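Nitrogenase molybdenum-iron protein beta chain (Clostridium pasteurianum, PDB 4WES) forms, with the alpha chain, the molybdenum-iron component of nitrogenase, which reduces dinitrogen to ammonium, and shares an [8Fe-7S] cluster with that chain. Local coordinates at residues T104-E109 and T139-G144. Numbering follows the deposited sequence. Where two conformers were deposited one is given.
With CLF (Fe(8)-S(7) cluster), chain H.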
loop_
_atom_site.group_PDB
_atom_site.type_symbol
_atom_site.label_atom_id
_atom_site.label_comp_id
_atom_site.label_asym_id
_atom_site.label_seq_id
_atom_site.Cartn_x
_atom_site.Cartn_y
_atom_site.Cartn_z
ATOM N N THR B 104 3.770 -19.862 -32.283
ATOM C CA THR B 104 3.792 -21.317 -32.267
ATOM C C THR B 104 3.981 -21.826 -30.842
ATOM O O THR B 104 4.082 -21.060 -29.914
ATOM C CB THR B 104 4.850 -21.846 -33.228
ATOM O OG1 THR B 104 6.120 -21.356 -32.810
ATOM C CG2 THR B 104 4.554 -21.410 -34.657
ATOM N N THR B 105 4.015 -23.128 -30.697
ATOM C CA THR B 105 4.219 -23.766 -29.407
ATOM C C THR B 105 5.319 -24.793 -29.492
ATOM O O THR B 105 5.796 -25.100 -30.569
ATOM C CB THR B 105 2.943 -24.450 -28.867
ATOM O OG1 THR B 105 2.689 -25.659 -29.580
ATOM C CG2 THR B 105 1.713 -23.533 -28.935
ATOM N N CYS B 106 5.694 -25.376 -28.347
ATOM C CA CYS B 106 6.649 -26.477 -28.420
ATOM C C CYS B 106 6.175 -27.615 -29.321
ATOM O O CYS B 106 7.011 -28.304 -29.900
ATOM C CB CYS B 106 6.910 -27.033 -27.031
ATOM S SG CYS B 106 5.441 -27.398 -26.026
ATOM N N LEU B 107 4.860 -27.817 -29.453
ATOM C CA LEU B 107 4.358 -28.904 -30.291
ATOM C C LEU B 107 4.649 -28.626 -31.762
ATOM O O LEU B 107 5.257 -29.457 -32.457
ATOM C CB LEU B 107 2.858 -29.049 -30.107
ATOM C CG LEU B 107 2.187 -30.146 -30.916
ATOM C CD1 LEU B 107 2.876 -31.504 -30.786
ATOM C CD2 LEU B 107 0.718 -30.256 -30.579
ATOM N N SER B 108 4.208 -27.469 -32.262
ATOM C CA SER B 108 4.415 -27.198 -33.676
ATOM C C SER B 108 5.898 -27.015 -34.004
ATOM O O SER B 108 6.316 -27.350 -35.122
ATOM C CB SER B 108 3.551 -26.026 -34.114
ATOM O OG SER B 108 3.632 -24.934 -33.207
ATOM N N GLU B 109 6.694 -26.499 -33.077
ATOM C CA GLU B 109 8.116 -26.360 -33.296
ATOM C C GLU B 109 8.812 -27.741 -33.301
ATOM O O GLU B 109 9.690 -27.999 -34.136
ATOM C CB GLU B 109 8.721 -25.421 -32.271
ATOM C CG GLU B 109 8.244 -23.967 -32.439
ATOM C CD GLU B 109 8.711 -23.324 -33.733
ATOM O OE1 GLU B 109 9.803 -23.669 -34.196
ATOM O OE2 GLU B 109 7.963 -22.515 -34.297
ATOM N N THR B 139 7.960 -19.416 -31.889
ATOM C CA THR B 139 8.116 -19.245 -30.438
ATOM C C THR B 139 8.236 -20.584 -29.706
ATOM O O THR B 139 7.379 -20.951 -28.910
ATOM C CB THR B 139 6.955 -18.395 -29.889
ATOM O OG1 THR B 139 5.699 -18.894 -30.355
ATOM C CG2 THR B 139 7.090 -16.955 -30.326
ATOM N N PRO B 140 9.332 -21.307 -29.958
ATOM C CA PRO B 140 9.556 -22.561 -29.227
ATOM C C PRO B 140 9.709 -22.348 -27.741
ATOM O O PRO B 140 10.583 -21.626 -27.292
ATOM C CB PRO B 140 10.846 -23.091 -29.827
ATOM C CG PRO B 140 11.576 -21.872 -30.317
ATOM C CD PRO B 140 10.470 -20.954 -30.814
ATOM N N SER B 141 8.870 -23.023 -26.966
ATOM C CA SER B 141 8.835 -22.776 -25.529
ATOM C C SER B 141 10.025 -23.353 -24.771
ATOM O O SER B 141 10.263 -22.988 -23.604
ATOM C CB SER B 141 7.549 -23.312 -24.925
ATOM O OG SER B 141 7.227 -24.588 -25.380
ATOM N N TYR B 142 10.748 -24.259 -25.403
ATOM C CA TYR B 142 11.973 -24.795 -24.855
ATOM C C TYR B 142 13.176 -23.877 -25.077
ATOM O O TYR B 142 14.268 -24.226 -24.668
ATOM C CB TYR B 142 12.194 -26.192 -25.408
ATOM C CG TYR B 142 12.024 -26.336 -26.894
ATOM C CD1 TYR B 142 10.836 -26.825 -27.418
ATOM C CD2 TYR B 142 13.030 -26.008 -27.794
ATOM C CE1 TYR B 142 10.662 -26.974 -28.778
ATOM C CE2 TYR B 142 12.880 -26.177 -29.156
ATOM C CZ TYR B 142 11.687 -26.687 -29.653
ATOM O OH TYR B 142 11.504 -26.860 -31.009
ATOM N N VAL B 143 12.993 -22.716 -25.705
ATOM C CA VAL B 143 14.021 -21.709 -25.820
ATOM C C VAL B 143 13.602 -20.479 -25.028
ATOM O O VAL B 143 12.483 -19.959 -25.186
ATOM C CB VAL B 143 14.259 -21.318 -27.291
ATOM C CG1 VAL B 143 15.254 -20.173 -27.395
ATOM C CG2 VAL B 143 14.688 -22.529 -28.106
ATOM N N GLY B 144 14.472 -19.983 -24.177
ATOM C CA GLY B 144 14.214 -18.679 -23.565
ATOM C C GLY B 144 13.035 -18.691 -22.638
ATOM O O GLY B 144 12.846 -19.645 -21.872
HETATM FE FE1 CLF H . 0.867 -29.003 -24.699
HETATM FE FE2 CLF H . 0.139 -26.704 -24.051
HETATM FE FE3 CLF H . -1.095 -28.797 -22.737
HETATM FE FE4 CLF H . 1.498 -28.132 -22.309
HETATM S S1 CLF H . 2.523 -27.331 -24.311
HETATM S S2A CLF H . -1.314 -28.220 -24.973
HETATM S S4A CLF H . -0.325 -26.865 -21.797
HETATM S S3A CLF H . 0.718 -30.266 -22.744
HETATM FE FE5 CLF H . 3.848 -25.730 -21.532
HETATM FE FE6 CLF H . 5.488 -25.411 -24.740
HETATM FE FE7 CLF H . 4.332 -23.533 -23.098
HETATM FE FE8 CLF H . 2.408 -24.970 -24.310
HETATM S S2B CLF H . 5.780 -25.206 -22.475
HETATM S S3B CLF H . 4.005 -23.755 -25.380
HETATM S S4B CLF H . 2.316 -24.141 -22.148
#
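Cys-106 and Ser-141 bind one iron, FE6, of the [8Fe-7S] cluster shared with the alpha chain: SG of Cys-106 at 2.4 Å and, in one of the two conformers of Ser-141, its OG at 2.0 Å. Cys-106 reaches FE6 by turning SG between its own backbone N and carbonyl carbon (chi1 49°). Its CB meets the ring of Tyr-142 at the edge, near the ring plane, 4.0 Å from CD1. One face of this ring is covered from within its own loop by CB of Pro-140, offset toward the rim, while the phenol OH reaches CB of Glu-109. Both cluster ligands sit beyond the C-terminal ends of neighbouring strands, 99-104 and 133-136, of a parallel sheet: Cys-106 opens a helix N-capped by Thr-105, which forms a capping box with Ser-108, and Ser-141 rides in a type I turn from Pro-140 to Val-143. Farther from the cluster two threonines join the end of strand 99-104 to the loop after strand 133-136. Thr-139 N donates an almost straight hydrogen bond (177°) to Thr-104 OG1 at 2.8 Å, and Thr-139 OG1 donates to Thr-104 O from above the carbonyl plane at 2.7 Å. Thr-104 OG1 in turn donates to Glu-109 OE2, met on the anti side of the carboxylate. Glu-109 CG lies 3.7 Å from Pro-140 CA; the bend at chi2 (-66°) turns the carboxylate toward Thr-104 OG1, and OE2 takes a further bond from Asn-138.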